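Local coordinates for protein C-type lectin domain family 4 member F (Mus musculus, PDB 6JJJ) that serves as a Kupffer cell receptor with affinity for galactose and fucose, forms trimers, and could take part in endocytosis, at residues K11-Q14 with K15-N18; W28-N32 with G33-Y37; E47-K50 with F51-Q55; L84-Q87 with G88-I92. All coordinates share one frame; numbering follows the deposited sequence.

Contact 1 (K11-Q14 with K15-N18); sequences KQEQ and KTQN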
loop_
_atom_site.group_PDB
_atom_site.type_symbol
_atom_site.label_atom_id
_atom_site.label_comp_id
_atom_site.label_asym_id
_atom_site.label_seq_id
_atom_site.Cartn_x
_atom_site.Cartn_y
_atom_site.Cartn_z
ATOM N N LYS A 11 -13.691 13.278 -7.048
ATOM C CA LYS A 11 -14.476 12.221 -6.420
ATOM C C LYS A 11 -14.322 10.907 -7.175
ATOM O O LYS A 11 -14.217 9.837 -6.564
ATOM C CB LYS A 11 -15.949 12.628 -6.375
ATOM C CG LYS A 11 -16.843 11.730 -5.537
ATOM C CD LYS A 11 -18.235 12.339 -5.391
ATOM C CE LYS A 11 -19.141 11.461 -4.540
ATOM N NZ LYS A 11 -18.765 11.519 -3.100
ATOM N N GLN A 12 -14.311 10.976 -8.507
ATOM C CA GLN A 12 -14.144 9.781 -9.326
ATOM C C GLN A 12 -12.773 9.153 -9.105
ATOM O O GLN A 12 -12.658 7.942 -8.882
ATOM C CB GLN A 12 -14.355 10.150 -10.796
ATOM C CG GLN A 12 -14.135 9.018 -11.778
ATOM C CD GLN A 12 -14.253 9.482 -13.216
ATOM O OE1 GLN A 12 -15.201 9.136 -13.921
ATOM N NE2 GLN A 12 -13.281 10.270 -13.661
ATOM N N GLU A 13 -11.759 9.947 -9.061
ATOM C CA GLU A 13 -10.526 9.328 -8.816
ATOM C C GLU A 13 -10.584 8.767 -7.453
ATOM O O GLU A 13 -10.480 7.579 -7.216
ATOM C CB GLU A 13 -9.428 10.332 -8.803
ATOM C CG GLU A 13 -8.084 9.679 -8.712
ATOM C CD GLU A 13 -7.268 9.966 -9.920
ATOM O OE1 GLU A 13 -6.921 11.139 -10.061
ATOM O OE2 GLU A 13 -7.021 9.057 -10.729
ATOM N N GLN A 14 -10.795 9.645 -6.523
ATOM C CA GLN A 14 -10.711 9.213 -5.133
ATOM C C GLN A 14 -11.298 7.821 -4.949
ATOM O O GLN A 14 -10.736 7.002 -4.210
ATOM C CB GLN A 14 -11.418 10.240 -4.251
ATOM C CG GLN A 14 -11.365 9.986 -2.756
ATOM C CD GLN A 14 -11.883 11.172 -1.951
ATOM O OE1 GLN A 14 -13.058 11.233 -1.588
ATOM N NE2 GLN A 14 -11.000 12.121 -1.671
ATOM N N LYS A 15 -12.380 7.504 -5.665
ATOM C CA LYS A 15 -12.991 6.188 -5.513
ATOM C C LYS A 15 -12.071 5.079 -6.005
ATOM O O LYS A 15 -11.832 4.099 -5.290
ATOM C CB LYS A 15 -14.334 6.119 -6.236
ATOM C CG LYS A 15 -15.451 6.822 -5.496
ATOM C CD LYS A 15 -16.769 6.677 -6.222
ATOM C CE LYS A 15 -17.890 7.341 -5.447
ATOM N NZ LYS A 15 -19.144 7.397 -6.244
ATOM N N THR A 16 -11.537 5.211 -7.222
ATOM C CA THR A 16 -10.556 4.235 -7.684
ATOM C C THR A 16 -9.360 4.215 -6.742
ATOM O O THR A 16 -8.944 3.153 -6.263
ATOM C CB THR A 16 -10.103 4.555 -9.109
ATOM O OG1 THR A 16 -9.406 5.807 -9.128
ATOM C CG2 THR A 16 -11.290 4.614 -10.038
ATOM N N GLN A 17 -8.882 5.365 -6.427
ATOM C CA GLN A 17 -7.809 5.366 -5.521
ATOM C C GLN A 17 -8.154 4.416 -4.410
ATOM O O GLN A 17 -7.472 3.475 -4.126
ATOM C CB GLN A 17 -7.649 6.734 -4.932
ATOM C CG GLN A 17 -6.668 7.591 -5.661
ATOM C CD GLN A 17 -6.125 8.668 -4.780
ATOM O OE1 GLN A 17 -6.620 8.897 -3.685
ATOM N NE2 GLN A 17 -5.102 9.334 -5.248
ATOM N N ASN A 18 -9.264 4.648 -3.781
ATOM C CA ASN A 18 -9.599 3.844 -2.610
ATOM C C ASN A 18 -9.566 2.357 -2.939
ATOM O O ASN A 18 -9.090 1.549 -2.133
ATOM C CB ASN A 18 -10.977 4.235 -2.079
ATOM C CG ASN A 18 -11.336 3.501 -0.798
ATOM O OD1 ASN A 18 -10.575 3.511 0.170
ATOM N ND2 ASN A 18 -12.495 2.849 -0.792
#
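Glu-13 meets Thr-16 and Gln-17 one helical turn further on, and its carbonyl oxygen takes two hydrogen bonds. Gln-17 N reaches Glu-13 O at 2.8 Å with an N-H...O angle of 160°. The hydroxyl Thr-16 OG1 bonds to the same Glu-13 O, also at 2.8 Å, and lies in the carbonyl plane, on a lone pair. A first torsion of 65° sets OG1 between the backbone N and the carbonyl carbon of Thr-16, which turns the hydroxyl back along the helix. Asn-18 N to Gln-14 O, 2.8 Å, is a further i to i+4 bond. Beyond these polar atoms the Glu-13 side chain, bent at its second torsion, brings CG to 4.0 Å from Gln-17 CG. Lys-15 runs extended from a CG that packs 3.4 Å from Lys-11 O, and the two ammonium nitrogens, Lys-11 NZ and Lys-15 NZ, lie 5.2 Å apart, like charges without contact. Further out, Gln-14 is buried: it packs on Glu-13 of the second subunit and on Gln-14 of the third. Gln-17, buried too, packs on Gln-14 of the third, while Gln-12 and Thr-16 rest on Asp-127 and Gln-87 of the fourth. An alpha helix whose buried glutamines face two partner copies is consistent with the three-stranded coiled-coil neck of a trimeric lectin receptor.

Contact 2 (W28-N32 with G33-Y37); sequences WKYFN and GNFYY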
loop_
_atom_site.group_PDB
_atom_site.type_symbol
_atom_site.label_atom_id
_atom_site.label_comp_id
_atom_site.label_asym_id
_atom_site.label_seq_id
_atom_site.Cartn_x
_atom_site.Cartn_y
_atom_site.Cartn_z
ATOM N N TRP A 28 -2.205 -7.390 -2.106
ATOM C CA TRP A 28 -2.227 -7.567 -3.552
ATOM C C TRP A 28 -1.028 -6.817 -4.119
ATOM O O TRP A 28 -0.807 -5.649 -3.783
ATOM C CB TRP A 28 -3.521 -7.039 -4.175
ATOM C CG TRP A 28 -4.696 -7.952 -3.997
ATOM C CD1 TRP A 28 -5.425 -8.131 -2.859
ATOM C CD2 TRP A 28 -5.279 -8.817 -4.986
ATOM N NE1 TRP A 28 -6.425 -9.050 -3.074
ATOM C CE2 TRP A 28 -6.356 -9.488 -4.369
ATOM C CE3 TRP A 28 -4.989 -9.096 -6.326
ATOM C CZ2 TRP A 28 -7.147 -10.415 -5.046
ATOM C CZ3 TRP A 28 -5.779 -10.016 -6.998
ATOM C CH2 TRP A 28 -6.845 -10.664 -6.357
ATOM N N LYS A 29 -0.243 -7.486 -4.955
ATOM C CA LYS A 29 0.943 -6.876 -5.542
ATOM C C LYS A 29 0.681 -6.512 -6.997
ATOM O O LYS A 29 0.084 -7.291 -7.746
ATOM C CB LYS A 29 2.145 -7.812 -5.421
ATOM C CG LYS A 29 2.873 -7.675 -4.081
ATOM C CD LYS A 29 2.054 -8.296 -2.945
ATOM C CE LYS A 29 2.762 -8.196 -1.595
ATOM N NZ LYS A 29 2.676 -6.839 -0.985
ATOM N N TYR A 30 1.116 -5.316 -7.382
ATOM C CA TYR A 30 0.905 -4.809 -8.730
ATOM C C TYR A 30 2.017 -5.266 -9.663
ATOM O O TYR A 30 3.184 -5.349 -9.269
ATOM C CB TYR A 30 0.838 -3.281 -8.721
ATOM C CG TYR A 30 0.758 -2.660 -10.098
ATOM C CD1 TYR A 30 1.909 -2.373 -10.824
ATOM C CD2 TYR A 30 -0.469 -2.363 -10.675
ATOM C CE1 TYR A 30 1.840 -1.809 -12.083
ATOM C CE2 TYR A 30 -0.550 -1.798 -11.935
ATOM C CZ TYR A 30 0.607 -1.522 -12.633
ATOM O OH TYR A 30 0.530 -0.959 -13.888
ATOM N N PHE A 31 1.646 -5.542 -10.912
ATOM C CA PHE A 31 2.626 -5.880 -11.939
ATOM C C PHE A 31 1.994 -5.677 -13.307
ATOM O O PHE A 31 0.994 -6.327 -13.630
ATOM C CB PHE A 31 3.118 -7.320 -11.781
ATOM C CG PHE A 31 4.004 -7.781 -12.903
ATOM C CD1 PHE A 31 5.365 -7.522 -12.881
ATOM C CD2 PHE A 31 3.475 -8.463 -13.985
ATOM C CE1 PHE A 31 6.182 -7.938 -13.915
ATOM C CE2 PHE A 31 4.286 -8.881 -15.021
ATOM C CZ PHE A 31 5.642 -8.620 -14.987
ATOM N N ASN A 32 2.564 -4.766 -14.087
ATOM C CA ASN A 32 2.231 -4.565 -15.498
ATOM C C ASN A 32 0.725 -4.640 -15.760
ATOM O O ASN A 32 0.228 -5.470 -16.523
ATOM C CB ASN A 32 2.984 -5.568 -16.375
ATOM C CG ASN A 32 4.378 -5.087 -16.752
ATOM O OD1 ASN A 32 4.645 -3.886 -16.777
ATOM N ND2 ASN A 32 5.269 -6.025 -17.054
ATOM N N GLY A 33 -0.001 -3.741 -15.098
ATOM C CA GLY A 33 -1.399 -3.499 -15.364
ATOM C C GLY A 33 -2.364 -4.240 -14.460
ATOM O O GLY A 33 -3.462 -3.733 -14.201
ATOM N N ASN A 34 -1.988 -5.416 -13.977
ATOM C CA ASN A 34 -2.865 -6.236 -13.156
ATOM C C ASN A 34 -2.361 -6.298 -11.720
ATOM O O ASN A 34 -1.196 -6.011 -11.428
ATOM C CB ASN A 34 -3.001 -7.648 -13.738
ATOM C CG ASN A 34 -3.548 -7.647 -15.160
ATOM O OD1 ASN A 34 -4.749 -7.452 -15.371
ATOM N ND2 ASN A 34 -2.672 -7.859 -16.137
ATOM N N PHE A 35 -3.267 -6.681 -10.824
ATOM C CA PHE A 35 -2.934 -6.953 -9.433
ATOM C C PHE A 35 -2.937 -8.458 -9.189
ATOM O O PHE A 35 -3.812 -9.177 -9.682
ATOM C CB PHE A 35 -3.921 -6.267 -8.486
ATOM C CG PHE A 35 -3.654 -4.803 -8.290
ATOM C CD1 PHE A 35 -2.710 -4.371 -7.371
ATOM C CD2 PHE A 35 -4.353 -3.854 -9.024
ATOM C CE1 PHE A 35 -2.466 -3.021 -7.192
ATOM C CE2 PHE A 35 -4.111 -2.504 -8.850
ATOM C CZ PHE A 35 -3.168 -2.086 -7.935
ATOM N N TYR A 36 -1.938 -8.929 -8.449
ATOM C CA TYR A 36 -1.773 -10.344 -8.158
ATOM C C TYR A 36 -1.824 -10.569 -6.656
ATOM O O TYR A 36 -1.309 -9.758 -5.879
ATOM C CB TYR A 36 -0.449 -10.871 -8.712
ATOM C CG TYR A 36 -0.322 -10.762 -10.210
ATOM C CD1 TYR A 36 -0.009 -9.554 -10.818
ATOM C CD2 TYR A 36 -0.506 -11.874 -11.017
ATOM C CE1 TYR A 36 0.112 -9.460 -12.191
ATOM C CE2 TYR A 36 -0.386 -11.788 -12.386
ATOM C CZ TYR A 36 -0.078 -10.584 -12.970
ATOM O OH TYR A 36 0.040 -10.512 -14.338
ATOM N N TYR A 37 -2.460 -11.667 -6.250
ATOM C CA TYR A 37 -2.552 -12.058 -4.848
ATOM C C TYR A 37 -1.962 -13.450 -4.675
ATOM O O TYR A 37 -2.454 -14.414 -5.270
ATOM C CB TYR A 37 -4.004 -12.028 -4.366
ATOM C CG TYR A 37 -4.188 -12.531 -2.954
ATOM C CD1 TYR A 37 -4.073 -11.676 -1.867
ATOM C CD2 TYR A 37 -4.478 -13.866 -2.709
ATOM C CE1 TYR A 37 -4.240 -12.138 -0.572
ATOM C CE2 TYR A 37 -4.649 -14.334 -1.424
ATOM C CZ TYR A 37 -4.527 -13.468 -0.358
ATOM O OH TYR A 37 -4.697 -13.942 0.924
#
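Trp-28, its CG beside the backbone N (chi1 -77°), lies flat beneath the CB of Tyr-37, which sits 3.3 Å from the centroid of the six-membered ring and 7° off its normal, a CH-pi contact. The Tyr-37 ring meets the indole obliquely. On the same face of the hairpin, Tyr-30 turns its edge to the face of Phe-35: the planes stand 73° apart with centroids 5.4 Å apart, and Tyr-30 CD2 is over the rim of the Phe-35 ring. The other face carries Lys-29, Phe-31, Asn-34 and Tyr-36, where Tyr-36 CE1 comes to 3.7 Å from Phe-31 CB, at the edge of the Phe-31 ring. Lys-29 N to Tyr-36 O and Tyr-36 N to Lys-29 O are both 2.7 Å, and Phe-31 pairs reciprocally with Asn-34 across a type I' turn at Asn-32 and Gly-33. Strand 34-38 bonds on to strand 147-151 through Phe-35 and Tyr-37, which leaves strand 28-31 outermost within the chain. Leu-23 of helix 9-25 packs on Trp-28 and Phe-35. Across the sheet, Phe-70 of helix 65-75 stacks on Phe-31, and Glu-67 of that helix bonds Tyr-36 OH.

Contact 3 (E47-K50 with F51-Q55); sequences EAEK and FCTSQ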
loop_
_atom_site.group_PDB
_atom_site.type_symbol
_atom_site.label_atom_id
_atom_site.label_comp_id
_atom_site.label_asym_id
_atom_site.label_seq_id
_atom_site.Cartn_x
_atom_site.Cartn_y
_atom_site.Cartn_z
ATOM N N GLU A 47 -11.629 -24.648 -4.978
ATOM C CA GLU A 47 -11.721 -23.778 -3.811
ATOM C C GLU A 47 -10.846 -22.548 -3.996
ATOM O O GLU A 47 -11.204 -21.442 -3.569
ATOM C CB GLU A 47 -11.322 -24.540 -2.550
ATOM C CG GLU A 47 -12.250 -25.686 -2.184
ATOM C CD GLU A 47 -13.470 -25.233 -1.402
ATOM O OE1 GLU A 47 -13.301 -24.566 -0.361
ATOM O OE2 GLU A 47 -14.601 -25.551 -1.831
ATOM N N ALA A 48 -9.691 -22.721 -4.641
ATOM C CA ALA A 48 -8.841 -21.576 -4.942
ATOM C C ALA A 48 -9.538 -20.629 -5.912
ATOM O O ALA A 48 -9.415 -19.404 -5.793
ATOM C CB ALA A 48 -7.502 -22.049 -5.510
ATOM N N GLU A 49 -10.279 -21.178 -6.878
ATOM C CA GLU A 49 -10.966 -20.337 -7.853
ATOM C C GLU A 49 -12.158 -19.631 -7.220
ATOM O O GLU A 49 -12.397 -18.447 -7.487
ATOM C CB GLU A 49 -11.404 -21.181 -9.049
ATOM C CG GLU A 49 -12.300 -20.447 -10.035
ATOM C CD GLU A 49 -11.616 -19.257 -10.691
ATOM O OE1 GLU A 49 -10.437 -18.990 -10.377
ATOM O OE2 GLU A 49 -12.268 -18.583 -11.515
ATOM N N LYS A 50 -12.914 -20.338 -6.376
ATOM C CA LYS A 50 -14.007 -19.698 -5.653
ATOM C C LYS A 50 -13.511 -18.480 -4.880
ATOM O O LYS A 50 -14.220 -17.472 -4.766
ATOM C CB LYS A 50 -14.669 -20.703 -4.709
ATOM C CG LYS A 50 -15.294 -21.907 -5.405
ATOM C CD LYS A 50 -16.732 -21.603 -5.824
ATOM C CE LYS A 50 -17.344 -22.741 -6.629
ATOM N NZ LYS A 50 -17.420 -24.016 -5.859
ATOM N N PHE A 51 -12.282 -18.544 -4.359
ATOM C CA PHE A 51 -11.708 -17.389 -3.673
ATOM C C PHE A 51 -11.456 -16.251 -4.658
ATOM O O PHE A 51 -11.937 -15.128 -4.467
ATOM C CB PHE A 51 -10.407 -17.781 -2.960
ATOM C CG PHE A 51 -9.757 -16.643 -2.211
ATOM C CD1 PHE A 51 -8.995 -15.694 -2.877
ATOM C CD2 PHE A 51 -9.908 -16.525 -0.838
ATOM C CE1 PHE A 51 -8.406 -14.648 -2.190
ATOM C CE2 PHE A 51 -9.318 -15.484 -0.145
ATOM C CZ PHE A 51 -8.564 -14.544 -0.822
ATOM N N CYS A 52 -10.684 -16.521 -5.716
ATOM C CA CYS A 52 -10.371 -15.475 -6.688
ATOM C C CYS A 52 -11.645 -14.845 -7.245
ATOM O O CYS A 52 -11.689 -13.636 -7.504
ATOM C CB CYS A 52 -9.510 -16.037 -7.820
ATOM S SG CYS A 52 -7.885 -16.712 -7.329
ATOM N N THR A 53 -12.690 -15.653 -7.445
ATOM C CA THR A 53 -13.970 -15.114 -7.892
ATOM C C THR A 53 -14.556 -14.192 -6.832
ATOM O O THR A 53 -14.996 -13.076 -7.134
ATOM C CB THR A 53 -14.950 -16.247 -8.203
ATOM O OG1 THR A 53 -15.033 -17.123 -7.071
ATOM C CG2 THR A 53 -14.508 -17.028 -9.427
ATOM N N SER A 54 -14.566 -14.645 -5.575
ATOM C CA SER A 54 -15.119 -13.827 -4.503
ATOM C C SER A 54 -14.510 -12.434 -4.522
ATOM O O SER A 54 -15.208 -11.435 -4.313
ATOM C CB SER A 54 -14.868 -14.488 -3.147
ATOM O OG SER A 54 -13.522 -14.317 -2.733
ATOM N N GLN A 55 -13.215 -12.342 -4.815
ATOM C CA GLN A 55 -12.536 -11.061 -4.888
ATOM C C GLN A 55 -12.530 -10.495 -6.304
ATOM O O GLN A 55 -11.679 -9.658 -6.626
ATOM C CB GLN A 55 -11.099 -11.215 -4.391
ATOM C CG GLN A 55 -10.949 -12.015 -3.098
ATOM C CD GLN A 55 -11.752 -11.496 -1.928
ATOM O OE1 GLN A 55 -12.936 -11.185 -2.051
ATOM N NE2 GLN A 55 -11.108 -11.414 -0.771
#
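Thr-53 and Glu-49 come together through two torsions: a chi1 of 53° places Thr-53 OG1 between its backbone N and carbonyl carbon, leaving CG2 beside the N, and a bend at chi2 of Glu-49, 63°, folds the carboxylate back toward that methyl. Glu-49 OE2 then touches Thr-53 CG2 at 3.4 Å, the two side chains crossing at about a right angle. The hydroxyl of Thr-53 bonds backward to Lys-50 O, which also accepts Ser-54 N at 3.0 Å. One residue on, the same device recurs: Ser-54 OG, with a similarly placed first torsion, bonds to Phe-51 O, the oxygen that receives Gln-55 N at 3.1 Å. Both hydroxyl bonds are modelled implausibly short, and their exact lengths are uncertain. Two successive carbonyls near the end of the helix each appear to accept a side-chain hydroxyl as well as an amide, just before Gln-55 leaves helical backbone angles. The underlying i to i+4 bonds are regular: Thr-53 N to Glu-49 O is 2.8 Å and Cys-52 N to Ala-48 O is 3.2 Å, with an N-H...O angle of 171° for the latter. Cys-52 SG packs 3.5 Å from Ala-48 O and is joined in a disulfide to Cys-148 of strand 147-151, tying this helix of the C-type lectin domain to the sheet. Phe-51 places its ring against Tyr-37 of strand 34-38 and against Trp-146; Ala-48 touches Trp-146 as well. Glu-49 OE1 makes a weak hydrogen bond to Leu-59 N, and Thr-53 rests on His-58, so helix 45-54 lies against strand 58-59.

Contact 4 (L84-Q87 with G88-I92); sequences LTDQ and GTEGI. With CA (calcium ion), chain G.
Asp-86 and Glu-90 are brought to a CA-CA separation of 5.1 Å as the chain leaves strand 80-85 and doubles back, with no clear hydrogen bond between 84-87 and 88-92. The closest backbone approaches include Asp-86 CA to Ile-92 O at 3.1 Å and Glu-90 CA to Asp-86 O at 3.3 Å. The side chains meet on a calcium ion. Asp-86 grips it with both oxygens, OD1 and OD2 each 2.3 Å from the metal. Glu-90 binds through OE2, at 2.1 Å. Its carboxylate reaches the ion because CG lies anti to the backbone N and the chain then bends at chi2, 54°, bringing the end back toward Asp-86. The two carboxylate planes stand 71° apart. Asn-117, Asp-127 and the backbone oxygen of Glu-126 complete the site, and Thr-85 OG1, bonded to Asp-127 O, links the strand end to that other ligand loop. The ligand set is consistent with the auxiliary calcium site of C-type lectins; the second ion, about 10 Å from the Glu-90 side chain and held by Asp-116, Glu-126, Asn-136 and Asp-137, probably corresponds to the sugar-binding one. With several acidic groups gathered here, their mutual repulsion is presumably offset by the cation, so the fold of 86-90 probably depends on calcium.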
loop_
_atom_site.group_PDB
_atom_site.type_symbol
_atom_site.label_atom_id
_atom_site.label_comp_id
_atom_site.label_asym_id
_atom_site.label_seq_id
_atom_site.Cartn_x
_atom_site.Cartn_y
_atom_site.Cartn_z
ATOM N N LEU A 84 -5.150 -22.694 -15.454
ATOM C CA LEU A 84 -5.127 -23.570 -16.617
ATOM C C LEU A 84 -5.719 -24.930 -16.266
ATOM O O LEU A 84 -5.620 -25.393 -15.126
ATOM C CB LEU A 84 -3.700 -23.746 -17.137
ATOM C CG LEU A 84 -3.552 -24.151 -18.605
ATOM C CD1 LEU A 84 -4.186 -23.120 -19.523
ATOM C CD2 LEU A 84 -2.083 -24.354 -18.960
ATOM N N THR A 85 -6.358 -25.555 -17.253
ATOM C CA THR A 85 -6.955 -26.868 -17.046
ATOM C C THR A 85 -7.474 -27.424 -18.366
ATOM O O THR A 85 -7.939 -26.678 -19.232
ATOM C CB THR A 85 -8.099 -26.805 -16.020
ATOM O OG1 THR A 85 -8.771 -28.072 -15.968
ATOM C CG2 THR A 85 -9.096 -25.712 -16.390
ATOM N N ASP A 86 -7.408 -28.749 -18.489
ATOM C CA ASP A 86 -7.966 -29.497 -19.611
ATOM C C ASP A 86 -9.088 -30.391 -19.094
ATOM O O ASP A 86 -9.272 -31.527 -19.525
ATOM C CB ASP A 86 -6.893 -30.315 -20.331
ATOM C CG ASP A 86 -6.338 -31.442 -19.485
ATOM O OD1 ASP A 86 -6.695 -31.534 -18.293
ATOM O OD2 ASP A 86 -5.536 -32.242 -20.017
ATOM N N GLN A 87 -9.841 -29.872 -18.135
ATOM C CA GLN A 87 -10.933 -30.589 -17.490
ATOM C C GLN A 87 -12.058 -30.936 -18.442
ATOM O O GLN A 87 -12.146 -32.094 -18.853
ATOM C CB GLN A 87 -11.415 -29.732 -16.331
ATOM C CG GLN A 87 -12.553 -30.258 -15.515
ATOM C CD GLN A 87 -12.867 -29.318 -14.371
ATOM O OE1 GLN A 87 -12.725 -29.682 -13.209
ATOM N NE2 GLN A 87 -13.250 -28.092 -14.693
ATOM N N GLY A 88 -12.724 -29.926 -18.998
ATOM C CA GLY A 88 -13.861 -30.166 -19.870
ATOM C C GLY A 88 -13.586 -31.285 -20.856
ATOM O O GLY A 88 -14.362 -32.235 -20.932
ATOM N N THR A 89 -12.495 -31.181 -21.627
ATOM C CA THR A 89 -12.025 -32.271 -22.477
ATOM C C THR A 89 -10.539 -32.477 -22.220
ATOM O O THR A 89 -9.779 -31.508 -22.138
ATOM C CB THR A 89 -12.254 -31.984 -23.961
ATOM O OG1 THR A 89 -11.085 -31.374 -24.519
ATOM C CG2 THR A 89 -13.444 -31.057 -24.149
ATOM N N GLU A 90 -10.129 -33.743 -22.094
ATOM C CA GLU A 90 -8.770 -34.051 -21.661
ATOM C C GLU A 90 -7.715 -33.454 -22.582
ATOM O O GLU A 90 -6.580 -33.218 -22.151
ATOM C CB GLU A 90 -8.587 -35.565 -21.579
ATOM C CG GLU A 90 -7.236 -35.992 -21.059
ATOM C CD GLU A 90 -6.907 -35.362 -19.723
ATOM O OE1 GLU A 90 -7.840 -35.129 -18.924
ATOM O OE2 GLU A 90 -5.717 -35.087 -19.485
ATOM N N GLY A 91 -8.055 -33.209 -23.842
ATOM C CA GLY A 91 -7.076 -32.715 -24.788
ATOM C C GLY A 91 -6.833 -31.225 -24.681
ATOM O O GLY A 91 -5.697 -30.786 -24.473
ATOM N N ILE A 92 -7.893 -30.439 -24.812
ATOM C CA ILE A 92 -7.755 -28.991 -24.912
ATOM C C ILE A 92 -7.566 -28.407 -23.519
ATOM O O ILE A 92 -8.319 -28.724 -22.589
ATOM C CB ILE A 92 -8.980 -28.375 -25.610
ATOM C CG1 ILE A 92 -10.182 -28.361 -24.661
ATOM C CG2 ILE A 92 -9.305 -29.144 -26.884
ATOM C CD1 ILE A 92 -11.500 -27.996 -25.319
HETATM CA CA CA G . -5.541 -33.481 -18.091
#

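In the fold
The four contacts come in series along the chain, from the stalk-like helix to the far, calcium-binding end. Contact 1, in helix 9-25, and contact 4, in the loop after strand 80-85, lie on opposite sides of the chain's centre, their own centres about 40 Å apart. Between them sit contacts 2 and 3, centres about 16 Å apart, which touch: Tyr-37 CE2 is 3.8 Å from Phe-51 CE1, joining the hairpin to helix 45-54. Contact 4 is centred about 20 Å from contact 3. Helix 9-25, which probably serves trimerisation, leads into the hairpin; within one chain the metal site is far from it, but the 84-92 loop touches the 11-18 helix of a neighbouring subunit.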